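Response regulator aspartate phosphatase I (Bacillus subtilis subsp. subtilis, PDB 4I1A) dephosphorylates the sporulation phosphotransferase Spo0F and activates excision and transfer of the mobile element ICEBs1 by inactivating its repressor ImmR. Local coordinates at residues D297-E309 against A324-D336. Sequence-based numbering, arbitrary orientation.
Sequences DDKEYSAKFKILE and AFSYLASRKMFAD
Ala303 and Ala324 meet where helices 299-309 and 324-330 pack closest: their CA atoms are 4.7 Å apart, and the two small side chains let the axes approach to 8.9 Å. The helices run nearly antiparallel, at 151°. Leu328 is the knob of a knobs-into-holes fit, its side chain seated among Glu300, Ala303, Lys304 and Ile307. One turn along, the Ile307 methyl CD1 lies over one face of the Phe325 ring, 4.1 Å from the centroid and 20° off the normal, a CH-pi contact; Ile307 CG1 rests on Ala324 CB. Tyr327, with CG anti to the backbone N (chi1 174°), is swung out across helix 299-309 to meet Ala303 CB through CD2 at 3.8 Å and, further out, the bent chain of Lys299. The guanidinium of Arg331 lies with one face over Tyr327 CE1, and its NH2 comes within 3.3 Å of Lys299 NZ, two donors that do not bond.

At the other polar edge the Met333 methyl CE sits 3.5 Å from Glu300 CD. Here the extended Lys304 chain brings NZ between two carboxylates in a salt-bridge network, pairing with Glu300 OE1 in its own helix, modelled too short for its exact geometry to be trusted, and, at 2.7 Å, with Asp336 OD2, which it meets from above the carboxylate plane. The lysine thereby probably offsets the repulsion between Glu300 OE1 and Asp336 OD2. Were Asp336 replaced by an alanine, Lys304 would probably lose its salt bridge across the interface, leaving the ammonium with the Glu300 carboxylate but without its mate on the facing segment.

This is helix-to-helix packing in a TPR array: segment 297-309 lies in the predicted fifth TPR repeat, on helix 299-313, Phe305 meets Phe267 of helix 261-275 edge-to-face, and Phe325 reaches Phe340 of helix 334-351 and Met363 of helix 354-373.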
ATOM      1  N   ASP A 297      -4.817  16.380  -9.553  1.00 96.18           N
ATOM      2  CA  ASP A 297      -6.191  15.876  -9.601  1.00 99.50           C
ATOM      3  C   ASP A 297      -6.303  14.547  -8.865  1.00 99.66           C
ATOM      4  O   ASP A 297      -7.066  13.659  -9.246  1.00106.50           O
ATOM      5  CB  ASP A 297      -6.699  15.741 -11.039  1.00114.72           C
ATOM      6  CG  ASP A 297      -8.197  15.514 -11.105  1.00121.92           C
ATOM      7  OD1 ASP A 297      -8.912  16.064 -10.240  1.00122.57           O
ATOM      8  OD2 ASP A 297      -8.656  14.776 -12.001  1.00126.37           O
ATOM      9  N   ASP A 298      -5.522  14.420  -7.802  1.00 91.86           N
ATOM     10  CA  ASP A 298      -5.582  13.246  -6.961  1.00 75.50           C
ATOM     11  C   ASP A 298      -6.750  13.406  -5.994  1.00 73.72           C
ATOM     12  O   ASP A 298      -6.565  13.779  -4.836  1.00 68.57           O
ATOM     13  CB  ASP A 298      -4.262  13.078  -6.209  1.00 69.78           C
ATOM     14  CG  ASP A 298      -4.003  11.643  -5.810  1.00 76.52           C
ATOM     15  OD1 ASP A 298      -4.971  10.949  -5.406  1.00 73.98           O
ATOM     16  OD2 ASP A 298      -2.833  11.209  -5.914  1.00 81.39           O
ATOM     17  N   LYS A 299      -7.952  13.115  -6.478  1.00 76.63           N
ATOM     18  CA  LYS A 299      -9.171  13.315  -5.701  1.00 69.83           C
ATOM     19  C   LYS A 299      -9.188  12.453  -4.440  1.00 70.66           C
ATOM     20  O   LYS A 299      -9.767  12.839  -3.421  1.00 72.78           O
ATOM     21  CB  LYS A 299     -10.390  13.035  -6.573  1.00 76.90           C
ATOM     22  CG  LYS A 299     -10.060  13.004  -8.055  1.00 99.07           C
ATOM     23  CD  LYS A 299     -10.524  11.717  -8.728  1.00112.93           C
ATOM     24  CE  LYS A 299     -11.899  11.877  -9.370  1.00123.60           C
ATOM     25  NZ  LYS A 299     -12.400  10.602  -9.965  1.00126.30           N
ATOM     26  N   GLU A 300      -8.520  11.303  -4.494  1.00 63.44           N
ATOM     27  CA  GLU A 300      -8.460  10.422  -3.328  1.00 63.40           C
ATOM     28  C   GLU A 300      -7.672  11.033  -2.163  1.00 57.20           C
ATOM     29  O   GLU A 300      -8.125  10.997  -1.019  1.00 49.90           O
ATOM     30  CB  GLU A 300      -7.882   9.049  -3.697  1.00 59.73           C
ATOM     31  CG  GLU A 300      -7.429   8.218  -2.504  1.00 61.29           C
ATOM     32  CD  GLU A 300      -6.422   7.140  -2.883  1.00 65.02           C
ATOM     33  OE1 GLU A 300      -5.928   6.425  -1.976  1.00 60.03           O
ATOM     34  OE2 GLU A 300      -6.131   7.005  -4.092  1.00 60.46           O
ATOM     35  N   TYR A 301      -6.489  11.579  -2.436  1.00 52.55           N
ATOM     36  CA  TYR A 301      -5.701  12.129  -1.343  1.00 56.00           C
ATOM     37  C   TYR A 301      -6.227  13.499  -0.924  1.00 59.84           C
ATOM     38  O   TYR A 301      -6.086  13.915   0.233  1.00 57.36           O
ATOM     39  CB  TYR A 301      -4.202  12.110  -1.652  1.00 54.57           C
ATOM     40  CG  TYR A 301      -3.627  10.764  -1.289  1.00 59.59           C
ATOM     41  CD1 TYR A 301      -3.257  10.476   0.020  1.00 52.26           C
ATOM     42  CD2 TYR A 301      -3.529   9.754  -2.234  1.00 61.87           C
ATOM     43  CE1 TYR A 301      -2.772   9.235   0.367  1.00 51.40           C
ATOM     44  CE2 TYR A 301      -3.051   8.511  -1.900  1.00 58.62           C
ATOM     45  CZ  TYR A 301      -2.670   8.254  -0.603  1.00 63.72           C
ATOM     46  OH  TYR A 301      -2.186   7.009  -0.285  1.00 75.27           O
ATOM     47  N   SER A 302      -6.880  14.169  -1.866  1.00 56.55           N
ATOM     48  CA  SER A 302      -7.576  15.415  -1.573  1.00 55.79           C
ATOM     49  C   SER A 302      -8.637  15.178  -0.493  1.00 56.03           C
ATOM     50  O   SER A 302      -8.723  15.921   0.475  1.00 64.35           O
ATOM     51  CB  SER A 302      -8.192  15.982  -2.851  1.00 56.57           C
ATOM     52  OG  SER A 302      -8.971  17.126  -2.573  1.00 81.47           O
ATOM     53  N   ALA A 303      -9.418  14.113  -0.646  1.00 52.56           N
ATOM     54  CA  ALA A 303     -10.380  13.721   0.380  1.00 52.35           C
ATOM     55  C   ALA A 303      -9.668  13.280   1.666  1.00 54.85           C
ATOM     56  O   ALA A 303     -10.106  13.590   2.783  1.00 53.75           O
ATOM     57  CB  ALA A 303     -11.299  12.619  -0.139  1.00 48.07           C
ATOM     58  N   LYS A 304      -8.556  12.575   1.518  1.00 43.23           N
ATOM     59  CA  LYS A 304      -7.835  12.130   2.696  1.00 45.25           C
ATOM     60  C   LYS A 304      -7.213  13.286   3.487  1.00 45.25           C
ATOM     61  O   LYS A 304      -7.286  13.300   4.720  1.00 45.46           O
ATOM     62  CB  LYS A 304      -6.807  11.046   2.336  1.00 48.10           C
ATOM     63  CG  LYS A 304      -7.462   9.703   1.988  1.00 48.57           C
ATOM     64  CD  LYS A 304      -6.481   8.719   1.356  1.00 58.30           C
ATOM     65  CE  LYS A 304      -7.137   7.339   1.236  1.00 61.36           C
ATOM     66  NZ  LYS A 304      -6.389   6.404   0.356  1.00 55.60           N
ATOM     67  N   PHE A 305      -6.605  14.252   2.794  1.00 41.59           N
ATOM     68  CA  PHE A 305      -6.129  15.469   3.477  1.00 44.54           C
ATOM     69  C   PHE A 305      -7.262  16.209   4.196  1.00 41.13           C
ATOM     70  O   PHE A 305      -7.070  16.721   5.299  1.00 43.75           O
ATOM     71  CB  PHE A 305      -5.365  16.400   2.531  1.00 49.27           C
ATOM     72  CG  PHE A 305      -3.940  15.983   2.308  1.00 52.94           C
ATOM     73  CD1 PHE A 305      -2.999  16.108   3.327  1.00 47.38           C
ATOM     74  CD2 PHE A 305      -3.542  15.425   1.097  1.00 53.27           C
ATOM     75  CE1 PHE A 305      -1.677  15.702   3.133  1.00 48.58           C
ATOM     76  CE2 PHE A 305      -2.220  15.021   0.897  1.00 49.18           C
ATOM     77  CZ  PHE A 305      -1.289  15.166   1.913  1.00 46.05           C
ATOM     78  N   LYS A 306      -8.457  16.195   3.608  1.00 48.26           N
ATOM     79  CA  LYS A 306      -9.629  16.788   4.263  1.00 57.04           C
ATOM     80  C   LYS A 306      -9.985  16.133   5.604  1.00 56.31           C
ATOM     81  O   LYS A 306     -10.520  16.796   6.501  1.00 52.14           O
ATOM     82  CB  LYS A 306     -10.851  16.824   3.332  1.00 57.97           C
ATOM     83  CG  LYS A 306     -10.655  17.667   2.069  1.00 66.15           C
ATOM     84  CD  LYS A 306      -9.920  18.989   2.359  1.00 83.91           C
ATOM     85  CE  LYS A 306      -9.172  19.532   1.121  1.00 81.03           C
ATOM     86  NZ  LYS A 306      -8.100  18.598   0.609  1.00 57.64           N
ATOM     87  N   ILE A 307      -9.687  14.844   5.744  1.00 50.24           N
ATOM     88  CA  ILE A 307      -9.894  14.157   7.020  1.00 44.67           C
ATOM     89  C   ILE A 307      -8.903  14.671   8.067  1.00 42.39           C
ATOM     90  O   ILE A 307      -9.288  14.997   9.194  1.00 43.98           O
ATOM     91  CB  ILE A 307      -9.748  12.617   6.901  1.00 49.66           C
ATOM     92  CG1 ILE A 307     -10.860  12.033   6.018  1.00 48.24           C
ATOM     93  CG2 ILE A 307      -9.766  11.961   8.301  1.00 37.31           C
ATOM     94  CD1 ILE A 307     -10.625  10.548   5.661  1.00 47.42           C
ATOM     95  N   LEU A 308      -7.630  14.762   7.685  1.00 42.85           N
ATOM     96  CA  LEU A 308      -6.618  15.331   8.566  1.00 46.65           C
ATOM     97  C   LEU A 308      -6.985  16.775   8.941  1.00 56.75           C
ATOM     98  O   LEU A 308      -6.882  17.176  10.103  1.00 55.81           O
ATOM     99  CB  LEU A 308      -5.248  15.297   7.884  1.00 47.39           C
ATOM    100  CG  LEU A 308      -4.640  13.921   7.594  1.00 54.38           C
ATOM    101  CD1 LEU A 308      -3.185  14.092   7.219  1.00 49.82           C
ATOM    102  CD2 LEU A 308      -4.804  12.912   8.773  1.00 41.24           C
ATOM    103  N   GLU A 309      -7.432  17.543   7.949  1.00 52.66           N
ATOM    104  CA  GLU A 309      -7.831  18.920   8.175  1.00 50.42           C
ATOM    105  C   GLU A 309      -8.938  19.043   9.209  1.00 52.66           C
ATOM    106  O   GLU A 309      -8.878  19.893  10.108  1.00 48.81           O
ATOM    107  CB  GLU A 309      -8.294  19.573   6.878  1.00 55.26           C
ATOM    108  CG  GLU A 309      -8.591  21.061   7.050  1.00 53.20           C
ATOM    109  CD  GLU A 309      -9.035  21.709   5.751  1.00 63.95           C
ATOM    110  OE1 GLU A 309      -9.057  20.999   4.718  1.00 67.51           O
ATOM    111  OE2 GLU A 309      -9.370  22.919   5.769  1.00 71.30           O
ATOM    112  N   ALA A 324     -15.520  13.936   3.377  1.00 40.03           N
ATOM    113  CA  ALA A 324     -14.416  13.199   2.796  1.00 41.53           C
ATOM    114  C   ALA A 324     -14.729  11.694   2.725  1.00 54.00           C
ATOM    115  O   ALA A 324     -14.414  11.047   1.718  1.00 52.41           O
ATOM    116  CB  ALA A 324     -13.165  13.451   3.584  1.00 45.16           C
ATOM    117  N   PHE A 325     -15.351  11.156   3.783  1.00 49.69           N
ATOM    118  CA  PHE A 325     -15.788   9.751   3.805  1.00 54.46           C
ATOM    119  C   PHE A 325     -16.892   9.484   2.800  1.00 52.08           C
ATOM    120  O   PHE A 325     -16.954   8.413   2.210  1.00 52.21           O
ATOM    121  CB  PHE A 325     -16.224   9.284   5.217  1.00 47.72           C
ATOM    122  CG  PHE A 325     -15.061   8.903   6.104  1.00 55.50           C
ATOM    123  CD1 PHE A 325     -14.300   7.781   5.822  1.00 63.06           C
ATOM    124  CD2 PHE A 325     -14.714   9.676   7.197  1.00 64.25           C
ATOM    125  CE1 PHE A 325     -13.219   7.433   6.619  1.00 67.17           C
ATOM    126  CE2 PHE A 325     -13.640   9.333   7.997  1.00 70.26           C
ATOM    127  CZ  PHE A 325     -12.889   8.212   7.707  1.00 66.58           C
ATOM    128  N   SER A 326     -17.767  10.460   2.613  1.00 51.47           N
ATOM    129  CA  SER A 326     -18.757  10.375   1.552  1.00 62.24           C
ATOM    130  C   SER A 326     -18.048  10.226   0.211  1.00 61.82           C
ATOM    131  O   SER A 326     -18.429   9.387  -0.600  1.00 63.12           O
ATOM    132  CB  SER A 326     -19.644  11.626   1.517  1.00 74.58           C
ATOM    133  OG  SER A 326     -20.539  11.670   2.609  1.00 84.50           O
ATOM    134  N   TYR A 327     -17.016  11.034  -0.029  1.00 56.54           N
ATOM    135  CA  TYR A 327     -16.357  10.969  -1.328  1.00 59.62           C
ATOM    136  C   TYR A 327     -15.733   9.597  -1.529  1.00 52.49           C
ATOM    137  O   TYR A 327     -15.925   8.964  -2.572  1.00 49.20           O
ATOM    138  CB  TYR A 327     -15.295  12.061  -1.542  1.00 52.95           C
ATOM    139  CG  TYR A 327     -14.569  11.814  -2.848  1.00 58.73           C
ATOM    140  CD1 TYR A 327     -15.112  12.249  -4.061  1.00 55.32           C
ATOM    141  CD2 TYR A 327     -13.377  11.087  -2.883  1.00 55.04           C
ATOM    142  CE1 TYR A 327     -14.472  11.996  -5.266  1.00 57.91           C
ATOM    143  CE2 TYR A 327     -12.730  10.830  -4.082  1.00 54.47           C
ATOM    144  CZ  TYR A 327     -13.278  11.282  -5.266  1.00 62.34           C
ATOM    145  OH  TYR A 327     -12.631  11.004  -6.448  1.00 72.74           O
ATOM    146  N   LEU A 328     -14.985   9.152  -0.523  1.00 50.23           N
ATOM    147  CA  LEU A 328     -14.304   7.859  -0.578  1.00 54.30           C
ATOM    148  C   LEU A 328     -15.287   6.709  -0.778  1.00 55.48           C
ATOM    149  O   LEU A 328     -15.095   5.870  -1.658  1.00 53.51           O
ATOM    150  CB  LEU A 328     -13.477   7.640   0.682  1.00 50.92           C
ATOM    151  CG  LEU A 328     -12.244   8.537   0.783  1.00 52.56           C
ATOM    152  CD1 LEU A 328     -11.549   8.386   2.134  1.00 50.49           C
ATOM    153  CD2 LEU A 328     -11.283   8.252  -0.374  1.00 48.26           C
ATOM    154  N   ALA A 329     -16.342   6.691   0.029  1.00 55.92           N
ATOM    155  CA  ALA A 329     -17.384   5.672  -0.083  1.00 58.79           C
ATOM    156  C   ALA A 329     -18.041   5.675  -1.462  1.00 66.96           C
ATOM    157  O   ALA A 329     -18.336   4.618  -2.013  1.00 70.22           O
ATOM    158  CB  ALA A 329     -18.440   5.851   1.018  1.00 51.89           C
ATOM    159  N   SER A 330     -18.266   6.857  -2.025  1.00 64.79           N
ATOM    160  CA  SER A 330     -18.908   6.934  -3.338  1.00 62.67           C
ATOM    161  C   SER A 330     -17.997   6.340  -4.406  1.00 56.33           C
ATOM    162  O   SER A 330     -18.465   5.890  -5.447  1.00 57.68           O
ATOM    163  CB  SER A 330     -19.255   8.377  -3.701  1.00 63.46           C
ATOM    164  OG  SER A 330     -18.091   9.078  -4.095  1.00 69.51           O
ATOM    165  N   ARG A 331     -16.696   6.333  -4.137  1.00 56.93           N
ATOM    166  CA  ARG A 331     -15.724   5.787  -5.078  1.00 61.31           C
ATOM    167  C   ARG A 331     -15.447   4.307  -4.823  1.00 65.94           C
ATOM    168  O   ARG A 331     -14.523   3.737  -5.411  1.00 68.87           O
ATOM    169  CB  ARG A 331     -14.407   6.578  -5.019  1.00 64.58           C
ATOM    170  CG  ARG A 331     -14.476   8.006  -5.592  1.00 67.92           C
ATOM    171  CD  ARG A 331     -15.121   8.042  -6.961  1.00 76.22           C
ATOM    172  NE  ARG A 331     -14.826   9.279  -7.693  1.00100.51           N
ATOM    173  CZ  ARG A 331     -15.698  10.263  -7.911  1.00108.81           C
ATOM    174  NH1 ARG A 331     -16.939  10.175  -7.453  1.00112.15           N
ATOM    175  NH2 ARG A 331     -15.326  11.341  -8.591  1.00110.36           N
ATOM    176  N   LYS A 332     -16.244   3.699  -3.941  1.00 62.32           N
ATOM    177  CA  LYS A 332     -16.086   2.292  -3.562  1.00 61.66           C
ATOM    178  C   LYS A 332     -14.743   1.979  -2.903  1.00 55.79           C
ATOM    179  O   LYS A 332     -14.248   0.859  -2.999  1.00 61.30           O
ATOM    180  CB  LYS A 332     -16.272   1.359  -4.761  1.00 69.35           C
ATOM    181  CG  LYS A 332     -17.417   1.712  -5.688  1.00 76.32           C
ATOM    182  CD  LYS A 332     -18.705   1.983  -4.943  1.00 76.40           C
ATOM    183  CE  LYS A 332     -19.807   2.290  -5.938  1.00 85.99           C
ATOM    184  NZ  LYS A 332     -21.053   2.732  -5.270  1.00 93.34           N
ATOM    185  N   MET A 333     -14.149   2.965  -2.242  1.00 53.63           N
ATOM    186  CA  MET A 333     -12.883   2.753  -1.538  1.00 58.80           C
ATOM    187  C   MET A 333     -13.122   2.389  -0.060  1.00 47.33           C
ATOM    188  O   MET A 333     -12.770   3.122   0.869  1.00 45.86           O
ATOM    189  CB  MET A 333     -11.993   3.986  -1.696  1.00 57.69           C
ATOM    190  CG  MET A 333     -11.933   4.471  -3.144  1.00 64.15           C
ATOM    191  SD  MET A 333     -10.851   5.900  -3.385  1.00 72.56           S
ATOM    192  CE  MET A 333      -9.252   5.113  -3.179  1.00 77.16           C
ATOM    193  N   PHE A 334     -13.738   1.233   0.134  1.00 41.06           N
ATOM    194  CA  PHE A 334     -14.206   0.805   1.441  1.00 51.28           C
ATOM    195  C   PHE A 334     -13.098   0.402   2.417  1.00 47.74           C
ATOM    196  O   PHE A 334     -13.253   0.563   3.627  1.00 52.70           O
ATOM    197  CB  PHE A 334     -15.256  -0.292   1.270  1.00 56.20           C
ATOM    198  CG  PHE A 334     -16.439   0.150   0.459  1.00 52.55           C
ATOM    199  CD1 PHE A 334     -17.209   1.227   0.873  1.00 53.72           C
ATOM    200  CD2 PHE A 334     -16.776  -0.496  -0.727  1.00 56.71           C
ATOM    201  CE1 PHE A 334     -18.308   1.657   0.121  1.00 59.96           C
ATOM    202  CE2 PHE A 334     -17.867  -0.076  -1.481  1.00 61.16           C
ATOM    203  CZ  PHE A 334     -18.635   1.011  -1.056  1.00 55.97           C
ATOM    204  N   ALA A 335     -11.982  -0.095   1.892  1.00 45.69           N
ATOM    205  CA  ALA A 335     -10.812  -0.377   2.727  1.00 55.75           C
ATOM    206  C   ALA A 335     -10.315   0.908   3.398  1.00 49.67           C
ATOM    207  O   ALA A 335     -10.151   0.955   4.624  1.00 52.43           O
ATOM    208  CB  ALA A 335      -9.693  -1.050   1.911  1.00 47.07           C
ATOM    209  N   ASP A 336     -10.103   1.948   2.593  1.00 53.16           N
ATOM    210  CA  ASP A 336      -9.773   3.290   3.098  1.00 43.51           C
ATOM    211  C   ASP A 336     -10.799   3.805   4.087  1.00 40.10           C
ATOM    212  O   ASP A 336     -10.437   4.357   5.109  1.00 55.66           O
ATOM    213  CB  ASP A 336      -9.629   4.272   1.951  1.00 55.35           C
ATOM    214  CG  ASP A 336      -8.390   4.014   1.135  1.00 63.48           C
ATOM    215  OD1 ASP A 336      -7.501   3.305   1.638  1.00 67.70           O
ATOM    216  OD2 ASP A 336      -8.302   4.526   0.005  1.00 77.45           O
TER